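Sigma-C capsid protein (Avian reovirus, PDB 2VRS) forms the trimeric fibre of the virion that attaches it to host cells, and induces apoptosis of those cells. Local coordinates at residues 87-101 with 121-135. Sequence-based numbering, arbitrary orientation.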
ATOM      1  N   TRP C  87      -7.627   3.920 -28.867  1.00 17.34           N
ATOM      2  CA  TRP C  87      -8.924   4.099 -28.178  1.00 17.70           C
ATOM      3  C   TRP C  87      -9.704   5.168 -28.902  1.00 21.50           C
ATOM      4  O   TRP C  87      -9.207   6.297 -29.074  1.00 19.99           O
ATOM      5  CB  TRP C  87      -8.675   4.562 -26.730  1.00 18.87           C
ATOM      6  CG  TRP C  87      -9.749   4.237 -25.773  1.00 21.26           C
ATOM      7  CD1 TRP C  87     -11.073   4.027 -26.050  1.00 22.73           C
ATOM      8  CD2 TRP C  87      -9.601   4.099 -24.350  1.00 18.00           C
ATOM      9  NE1 TRP C  87     -11.771   3.759 -24.876  1.00 18.85           N
ATOM     10  CE2 TRP C  87     -10.878   3.777 -23.827  1.00 21.34           C
ATOM     11  CE3 TRP C  87      -8.495   4.188 -23.465  1.00 19.14           C
ATOM     12  CZ2 TRP C  87     -11.093   3.545 -22.455  1.00 15.70           C
ATOM     13  CZ3 TRP C  87      -8.713   3.961 -22.083  1.00 18.71           C
ATOM     14  CH2 TRP C  87      -9.994   3.629 -21.599  1.00 21.03           C
ATOM     15  N   MET C  88     -10.911   4.832 -29.364  1.00 21.14           N
ATOM     16  CA  MET C  88     -11.729   5.861 -30.001  1.00 21.12           C
ATOM     17  C   MET C  88     -12.508   6.540 -28.896  1.00 19.99           C
ATOM     18  O   MET C  88     -13.336   5.917 -28.224  1.00 26.31           O
ATOM     19  CB  MET C  88     -12.670   5.273 -31.068  1.00 24.09           C
ATOM     20  CG  MET C  88     -13.335   6.371 -31.908  1.00 30.09           C
ATOM     21  SD  MET C  88     -14.811   5.734 -32.742  1.00 38.09           S
ATOM     22  CE  MET C  88     -15.864   5.221 -31.364  1.00 32.35           C
ATOM     23  N   ALA C  89     -12.201   7.806 -28.657  1.00 16.12           N
ATOM     24  CA  ALA C  89     -12.906   8.538 -27.645  1.00 18.51           C
ATOM     25  C   ALA C  89     -14.108   9.232 -28.293  1.00 18.54           C
ATOM     26  O   ALA C  89     -14.020   9.735 -29.415  1.00 19.67           O
ATOM     27  CB  ALA C  89     -11.995   9.598 -27.059  1.00 21.74           C
ATOM     28  N   ARG C  90     -15.197   9.363 -27.541  1.00 20.56           N
ATOM     29  CA  ARG C  90     -16.416   9.901 -28.121  1.00 17.96           C
ATOM     30  C   ARG C  90     -16.785  11.238 -27.575  1.00 20.89           C
ATOM     31  O   ARG C  90     -17.003  11.382 -26.376  1.00 20.11           O
ATOM     32  CB  ARG C  90     -17.563   8.913 -27.873  1.00 16.47           C
ATOM     33  CG  ARG C  90     -17.341   7.592 -28.604  1.00 24.27           C
ATOM     34  CD  ARG C  90     -18.489   6.689 -28.170  1.00 23.22           C
ATOM     35  NE  ARG C  90     -18.406   5.389 -28.777  1.00 29.22           N
ATOM     36  CZ  ARG C  90     -18.969   5.073 -29.932  1.00 48.24           C
ATOM     37  NH1 ARG C  90     -19.650   5.986 -30.629  1.00 36.14           N
ATOM     38  NH2 ARG C  90     -18.828   3.837 -30.390  1.00 41.10           N
ATOM     39  N   GLY C  91     -16.865  12.229 -28.461  1.00 21.81           N
ATOM     40  CA  GLY C  91     -17.326  13.558 -28.067  1.00 18.37           C
ATOM     41  C   GLY C  91     -18.812  13.520 -27.790  1.00 26.13           C
ATOM     42  O   GLY C  91     -19.571  12.887 -28.534  1.00 25.40           O
ATOM     43  N   THR C  92     -19.222  14.168 -26.706  1.00 27.12           N
ATOM     44  CA  THR C  92     -20.612  14.546 -26.483  1.00 28.27           C
ATOM     45  C   THR C  92     -20.631  15.962 -25.898  1.00 33.26           C
ATOM     46  O   THR C  92     -19.579  16.564 -25.637  1.00 32.85           O
ATOM     47  CB  THR C  92     -21.315  13.608 -25.485  1.00 25.89           C
ATOM     48  OG1 THR C  92     -20.695  13.716 -24.207  1.00 30.11           O
ATOM     49  CG2 THR C  92     -21.272  12.151 -25.958  1.00 31.26           C
ATOM     50  N   ASN C  93     -21.829  16.503 -25.716  1.00 31.53           N
ATOM     51  CA  ASN C  93     -22.001  17.772 -25.016  1.00 27.64           C
ATOM     52  C   ASN C  93     -21.015  18.883 -25.397  1.00 27.53           C
ATOM     53  O   ASN C  93     -20.230  19.358 -24.563  1.00 32.01           O
ATOM     54  CB  ASN C  93     -21.986  17.514 -23.505  1.00 28.53           C
ATOM     55  CG  ASN C  93     -23.102  16.578 -23.069  1.00 42.32           C
ATOM     56  OD1 ASN C  93     -22.882  15.381 -22.854  1.00 52.94           O
ATOM     57  ND2 ASN C  93     -24.304  17.114 -22.949  1.00 46.70           N
ATOM     58  N   GLY C  94     -21.061  19.303 -26.655  1.00 27.02           N
ATOM     59  CA  GLY C  94     -20.161  20.338 -27.152  1.00 24.67           C
ATOM     60  C   GLY C  94     -19.370  19.783 -28.316  1.00 24.01           C
ATOM     61  O   GLY C  94     -18.538  20.470 -28.901  1.00 25.98           O
ATOM     62  N   SER C  95     -19.638  18.516 -28.627  1.00 23.86           N
ATOM     63  CA  SER C  95     -19.097  17.830 -29.792  1.00 24.14           C
ATOM     64  C   SER C  95     -19.939  16.588 -30.115  1.00 27.08           C
ATOM     65  O   SER C  95     -20.495  15.955 -29.206  1.00 28.92           O
ATOM     66  CB  SER C  95     -17.645  17.396 -29.533  1.00 26.14           C
ATOM     67  OG  SER C  95     -17.112  16.753 -30.665  1.00 23.39           O
ATOM     68  N   SER C  96     -20.010  16.231 -31.401  1.00 22.10           N
ATOM     69  CA  SER C  96     -20.608  14.971 -31.825  1.00 21.71           C
ATOM     70  C   SER C  96     -19.586  14.077 -32.486  1.00 26.27           C
ATOM     71  O   SER C  96     -19.929  13.030 -33.027  1.00 29.82           O
ATOM     72  CB  SER C  96     -21.764  15.228 -32.807  1.00 24.05           C
ATOM     73  OG  SER C  96     -22.779  15.991 -32.185  1.00 30.70           O
ATOM     74  N   ASP C  97     -18.339  14.507 -32.437  1.00 24.26           N
ATOM     75  CA  ASP C  97     -17.268  13.896 -33.202  1.00 24.05           C
ATOM     76  C   ASP C  97     -16.562  12.810 -32.361  1.00 27.36           C
ATOM     77  O   ASP C  97     -16.778  12.699 -31.152  1.00 25.56           O
ATOM     78  CB  ASP C  97     -16.322  15.025 -33.599  1.00 25.92           C
ATOM     79  CG  ASP C  97     -15.483  14.710 -34.798  1.00 32.04           C
ATOM     80  OD1 ASP C  97     -15.577  13.592 -35.368  1.00 28.08           O
ATOM     81  OD2 ASP C  97     -14.713  15.623 -35.166  1.00 30.44           O
ATOM     82  N   THR C  98     -15.748  11.992 -33.012  1.00 22.45           N
ATOM     83  CA  THR C  98     -14.909  11.014 -32.312  1.00 23.79           C
ATOM     84  C   THR C  98     -13.432  11.311 -32.660  1.00 26.91           C
ATOM     85  O   THR C  98     -13.135  12.020 -33.632  1.00 22.65           O
ATOM     86  CB  THR C  98     -15.235   9.573 -32.720  1.00 26.41           C
ATOM     87  OG1 THR C  98     -15.058   9.430 -34.130  1.00 25.64           O
ATOM     88  CG2 THR C  98     -16.685   9.185 -32.385  1.00 24.82           C
ATOM     89  N   ILE C  99     -12.509  10.797 -31.847  1.00 22.56           N
ATOM     90  CA  ILE C  99     -11.103  11.031 -32.097  1.00 19.34           C
ATOM     91  C   ILE C  99     -10.354   9.817 -31.654  1.00 18.07           C
ATOM     92  O   ILE C  99     -10.619   9.260 -30.585  1.00 19.26           O
ATOM     93  CB  ILE C  99     -10.571  12.350 -31.437  1.00 20.50           C
ATOM     94  CG1 ILE C  99      -9.118  12.663 -31.914  1.00 22.04           C
ATOM     95  CG2 ILE C  99     -10.689  12.283 -29.910  1.00 20.82           C
ATOM     96  CD1 ILE C  99      -8.696  14.102 -31.653  1.00 22.96           C
ATOM     97  N   ASP C 100      -9.452   9.373 -32.523  1.00 21.25           N
ATOM     98  CA  ASP C 100      -8.636   8.200 -32.284  1.00 23.31           C
ATOM     99  C   ASP C 100      -7.415   8.547 -31.464  1.00 18.00           C
ATOM    100  O   ASP C 100      -6.543   9.325 -31.896  1.00 21.20           O
ATOM    101  CB  ASP C 100      -8.200   7.601 -33.620  1.00 25.18           C
ATOM    102  CG  ASP C 100      -9.306   6.783 -34.280  1.00 40.71           C
ATOM    103  OD1 ASP C 100     -10.301   6.388 -33.602  1.00 47.49           O
ATOM    104  OD2 ASP C 100      -9.177   6.534 -35.495  1.00 53.99           O
ATOM    105  N   MET C 101      -7.358   7.966 -30.272  1.00 17.87           N
ATOM    106  CA  MET C 101      -6.234   8.187 -29.360  1.00 18.47           C
ATOM    107  C   MET C 101      -5.258   7.032 -29.366  1.00 17.16           C
ATOM    108  O   MET C 101      -5.632   5.861 -29.250  1.00 20.59           O
ATOM    109  CB  MET C 101      -6.742   8.357 -27.906  1.00 14.81           C
ATOM    110  CG  MET C 101      -7.782   9.464 -27.721  1.00 17.82           C
ATOM    111  SD  MET C 101      -7.276  11.116 -28.292  1.00 19.48           S
ATOM    112  CE  MET C 101      -6.054  11.496 -27.002  1.00 17.33           C
ATOM    113  N   ASN C 121      -8.482  15.064 -35.378  1.00 32.88           N
ATOM    114  CA  ASN C 121      -9.002  16.232 -34.720  1.00 30.48           C
ATOM    115  C   ASN C 121     -10.405  15.986 -34.248  1.00 28.82           C
ATOM    116  O   ASN C 121     -10.979  14.921 -34.499  1.00 29.35           O
ATOM    117  CB  ASN C 121      -9.013  17.395 -35.684  1.00 29.67           C
ATOM    118  CG  ASN C 121      -9.810  17.091 -36.932  1.00 33.42           C
ATOM    119  OD1 ASN C 121     -10.995  17.402 -36.989  1.00 42.49           O
ATOM    120  ND2 ASN C 121      -9.183  16.451 -37.923  1.00 35.88           N
ATOM    121  N   LEU C 122     -10.924  16.980 -33.547  1.00 25.45           N
ATOM    122  CA  LEU C 122     -12.250  16.882 -32.973  1.00 25.08           C
ATOM    123  C   LEU C 122     -12.926  18.207 -33.215  1.00 25.85           C
ATOM    124  O   LEU C 122     -12.389  19.271 -32.888  1.00 25.73           O
ATOM    125  CB  LEU C 122     -12.107  16.588 -31.465  1.00 27.57           C
ATOM    126  CG  LEU C 122     -13.330  16.172 -30.673  1.00 29.76           C
ATOM    127  CD1 LEU C 122     -13.697  14.737 -30.979  1.00 21.91           C
ATOM    128  CD2 LEU C 122     -13.032  16.344 -29.165  1.00 28.32           C
ATOM    129  N   THR C 123     -14.096  18.169 -33.851  1.00 24.40           N
ATOM    130  CA  THR C 123     -14.850  19.389 -34.066  1.00 25.46           C
ATOM    131  C   THR C 123     -15.681  19.650 -32.819  1.00 24.20           C
ATOM    132  O   THR C 123     -16.338  18.738 -32.314  1.00 28.73           O
ATOM    133  CB  THR C 123     -15.788  19.238 -35.284  1.00 29.83           C
ATOM    134  OG1 THR C 123     -14.973  19.171 -36.453  1.00 33.36           O
ATOM    135  CG2 THR C 123     -16.748  20.428 -35.374  1.00 25.75           C
ATOM    136  N   VAL C 124     -15.583  20.875 -32.310  1.00 27.94           N
ATOM    137  CA  VAL C 124     -16.291  21.286 -31.094  1.00 27.16           C
ATOM    138  C   VAL C 124     -17.212  22.424 -31.470  1.00 32.99           C
ATOM    139  O   VAL C 124     -16.998  23.100 -32.482  1.00 33.82           O
ATOM    140  CB  VAL C 124     -15.332  21.722 -29.930  1.00 27.84           C
ATOM    141  CG1 VAL C 124     -14.512  20.516 -29.435  1.00 29.51           C
ATOM    142  CG2 VAL C 124     -14.423  22.879 -30.346  1.00 27.17           C
ATOM    143  N   THR C 125     -18.247  22.625 -30.663  1.00 30.88           N
ATOM    144  CA  THR C 125     -19.237  23.667 -30.945  1.00 30.36           C
ATOM    145  C   THR C 125     -19.474  24.616 -29.786  1.00 34.45           C
ATOM    146  O   THR C 125     -20.243  25.561 -29.909  1.00 31.67           O
ATOM    147  CB  THR C 125     -20.572  23.048 -31.376  1.00 29.91           C
ATOM    148  OG1 THR C 125     -21.061  22.201 -30.337  1.00 31.79           O
ATOM    149  CG2 THR C 125     -20.391  22.203 -32.630  1.00 34.06           C
ATOM    150  N   SER C 126     -18.786  24.395 -28.671  1.00 30.11           N
ATOM    151  CA  SER C 126     -19.045  25.163 -27.470  1.00 31.10           C
ATOM    152  C   SER C 126     -17.749  25.471 -26.732  1.00 30.02           C
ATOM    153  O   SER C 126     -16.664  25.170 -27.241  1.00 30.59           O
ATOM    154  CB  SER C 126     -20.047  24.412 -26.586  1.00 33.22           C
ATOM    155  OG  SER C 126     -20.276  25.126 -25.384  1.00 47.04           O
ATOM    156  N   ASN C 127     -17.849  26.103 -25.561  1.00 27.43           N
ATOM    157  CA  ASN C 127     -16.655  26.463 -24.781  1.00 28.72           C
ATOM    158  C   ASN C 127     -16.168  25.335 -23.844  1.00 24.62           C
ATOM    159  O   ASN C 127     -15.131  25.457 -23.191  1.00 25.27           O
ATOM    160  CB  ASN C 127     -16.877  27.763 -24.011  1.00 31.25           C
ATOM    161  CG  ASN C 127     -17.984  27.651 -22.977  1.00 34.92           C
ATOM    162  OD1 ASN C 127     -18.862  26.807 -23.082  1.00 38.58           O
ATOM    163  ND2 ASN C 127     -17.950  28.528 -21.982  1.00 43.69           N
ATOM    164  N   VAL C 128     -16.944  24.263 -23.781  1.00 23.02           N
ATOM    165  CA  VAL C 128     -16.642  23.074 -22.956  1.00 22.71           C
ATOM    166  C   VAL C 128     -17.062  21.859 -23.780  1.00 24.14           C
ATOM    167  O   VAL C 128     -18.050  21.921 -24.520  1.00 23.20           O
ATOM    168  CB  VAL C 128     -17.425  23.090 -21.606  1.00 26.88           C
ATOM    169  CG1 VAL C 128     -17.216  21.790 -20.849  1.00 24.84           C
ATOM    170  CG2 VAL C 128     -16.979  24.245 -20.720  1.00 32.74           C
ATOM    171  N   VAL C 129     -16.319  20.758 -23.673  1.00 22.06           N
ATOM    172  CA  VAL C 129     -16.660  19.529 -24.366  1.00 20.17           C
ATOM    173  C   VAL C 129     -16.471  18.351 -23.403  1.00 23.34           C
ATOM    174  O   VAL C 129     -15.632  18.425 -22.483  1.00 22.48           O
ATOM    175  CB  VAL C 129     -15.795  19.338 -25.631  1.00 21.85           C
ATOM    176  CG1 VAL C 129     -14.297  19.202 -25.274  1.00 20.19           C
ATOM    177  CG2 VAL C 129     -16.259  18.148 -26.467  1.00 21.60           C
ATOM    178  N   LEU C 130     -17.266  17.297 -23.623  1.00 19.19           N
ATOM    179  CA  LEU C 130     -17.134  16.046 -22.902  1.00 20.56           C
ATOM    180  C   LEU C 130     -16.572  14.988 -23.847  1.00 24.28           C
ATOM    181  O   LEU C 130     -16.944  14.923 -25.024  1.00 24.21           O
ATOM    182  CB  LEU C 130     -18.489  15.609 -22.335  1.00 19.85           C
ATOM    183  CG  LEU C 130     -18.879  16.165 -20.966  1.00 24.39           C
ATOM    184  CD1 LEU C 130     -18.924  17.697 -20.836  1.00 20.88           C
ATOM    185  CD2 LEU C 130     -20.211  15.533 -20.522  1.00 26.26           C
ATOM    186  N   LEU C 131     -15.682  14.161 -23.329  1.00 17.25           N
ATOM    187  CA  LEU C 131     -15.017  13.104 -24.145  1.00 16.69           C
ATOM    188  C   LEU C 131     -15.057  11.826 -23.348  1.00 19.52           C
ATOM    189  O   LEU C 131     -14.551  11.755 -22.234  1.00 16.40           O
ATOM    190  CB  LEU C 131     -13.570  13.492 -24.422  1.00 18.31           C
ATOM    191  CG  LEU C 131     -12.882  12.810 -25.597  1.00 23.40           C
ATOM    192  CD1 LEU C 131     -13.701  13.071 -26.905  1.00 24.35           C
ATOM    193  CD2 LEU C 131     -11.409  13.303 -25.789  1.00 21.71           C
ATOM    194  N   THR C 132     -15.669  10.820 -23.947  1.00 20.75           N
ATOM    195  CA  THR C 132     -15.958   9.563 -23.281  1.00 18.61           C
ATOM    196  C   THR C 132     -14.979   8.450 -23.699  1.00 17.24           C
ATOM    197  O   THR C 132     -14.646   8.296 -24.881  1.00 21.17           O
ATOM    198  CB  THR C 132     -17.471   9.199 -23.475  1.00 16.39           C
ATOM    199  OG1 THR C 132     -18.257  10.148 -22.746  1.00 21.19           O
ATOM    200  CG2 THR C 132     -17.752   7.767 -22.934  1.00 18.06           C
ATOM    201  N   PHE C 133     -14.531   7.666 -22.706  1.00 14.76           N
ATOM    202  CA  PHE C 133     -13.545   6.577 -22.875  1.00 16.94           C
ATOM    203  C   PHE C 133     -14.191   5.305 -22.307  1.00 16.75           C
ATOM    204  O   PHE C 133     -14.127   5.021 -21.132  1.00 16.92           O
ATOM    205  CB  PHE C 133     -12.256   6.905 -22.103  1.00 14.08           C
ATOM    206  CG  PHE C 133     -11.476   8.014 -22.731  1.00 16.95           C
ATOM    207  CD1 PHE C 133     -10.520   7.716 -23.699  1.00 17.00           C
ATOM    208  CD2 PHE C 133     -11.757   9.346 -22.398  1.00 15.29           C
ATOM    209  CE1 PHE C 133      -9.792   8.751 -24.321  1.00 16.42           C
ATOM    210  CE2 PHE C 133     -11.049  10.429 -23.046  1.00 16.80           C
ATOM    211  CZ  PHE C 133     -10.065  10.119 -23.985  1.00 14.88           C
ATOM    212  N   ASP C 134     -14.811   4.552 -23.193  1.00 14.64           N
ATOM    213  CA  ASP C 134     -15.485   3.288 -22.852  1.00 16.90           C
ATOM    214  C   ASP C 134     -14.573   2.166 -23.288  1.00 15.63           C
ATOM    215  O   ASP C 134     -14.083   2.193 -24.422  1.00 18.88           O
ATOM    216  CB  ASP C 134     -16.759   3.273 -23.715  1.00 21.15           C
ATOM    217  CG  ASP C 134     -17.617   2.035 -23.529  1.00 24.52           C
ATOM    218  OD1 ASP C 134     -17.148   0.977 -23.071  1.00 22.40           O
ATOM    219  OD2 ASP C 134     -18.811   2.151 -23.914  1.00 25.82           O
ATOM    220  N   LEU C 135     -14.346   1.176 -22.421  1.00 18.52           N
ATOM    221  CA  LEU C 135     -13.388   0.066 -22.767  1.00 18.13           C
ATOM    222  C   LEU C 135     -13.776  -0.652 -24.059  1.00 20.22           C
ATOM    223  O   LEU C 135     -12.902  -1.178 -24.756  1.00 18.98           O
ATOM    224  CB  LEU C 135     -13.268  -0.948 -21.634  1.00 18.39           C
ATOM    225  CG  LEU C 135     -12.705  -0.491 -20.279  1.00 17.08           C
ATOM    226  CD1 LEU C 135     -12.709  -1.742 -19.344  1.00 20.15           C
ATOM    227  CD2 LEU C 135     -11.291   0.112 -20.466  1.00 20.67           C
TER
HETATM  228  O   HOH W   1     -15.036   5.501 -25.987  1.00 22.10           O
HETATM  229  O   HOH W   2     -18.442  12.427 -24.095  1.00 29.34           O
HETATM  230  O   HOH W   3     -17.464  22.360 -27.338  1.00 33.63           O
HETATM  231  O   HOH W   4     -18.963  17.958 -33.490  1.00 27.60           O
HETATM  232  O   HOH W   5     -13.476  16.858 -37.105  1.00 34.13           O
HETATM  233  O   HOH W   6     -12.350  13.189 -35.928  1.00 42.05           O
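Strands 87-92 and 128-134 run antiparallel, with R90-T132 and T92-L130 as hydrogen-bonded pairs and G91-L131 between them. At one end of this ladder the F133 ring turns its edge to the face of W87, F133 CD1 lying 3.8 Å from W87 CD2, planes at 86°. F133 CB also lies over the six-membered ring of W87. The W87 ring is swung anti to its backbone nitrogen (chi1 -155°), which carries NE1 to D134 O at 2.8 Å; the bond is bent, and NE1 stands above the carbonyl plane. A89 CB covers one face of F133 and touches L131 CG at 3.6 Å.

At the other end the 93-97 turn meets the 121-125 backbone. S95 OG donates to T123 O (2.7 Å). It also accepts from D97 N, which makes an ST turn. D97 OD2 takes T123 N at 2.9 Å on its anti lone pair. G94 O receives T125 N at 2.8 Å, while V129 CG2 presses tightly on S95 CB (3.4 Å).

The contact lies in the C-terminal beta-barrel domain. Strand 128-134 bridges 81-92 and 185-191, where F186 meets the F133 ring. M116 of strand 111-119 touches F133 and M101, and L203 of strand 198-210 touches L131 and M101.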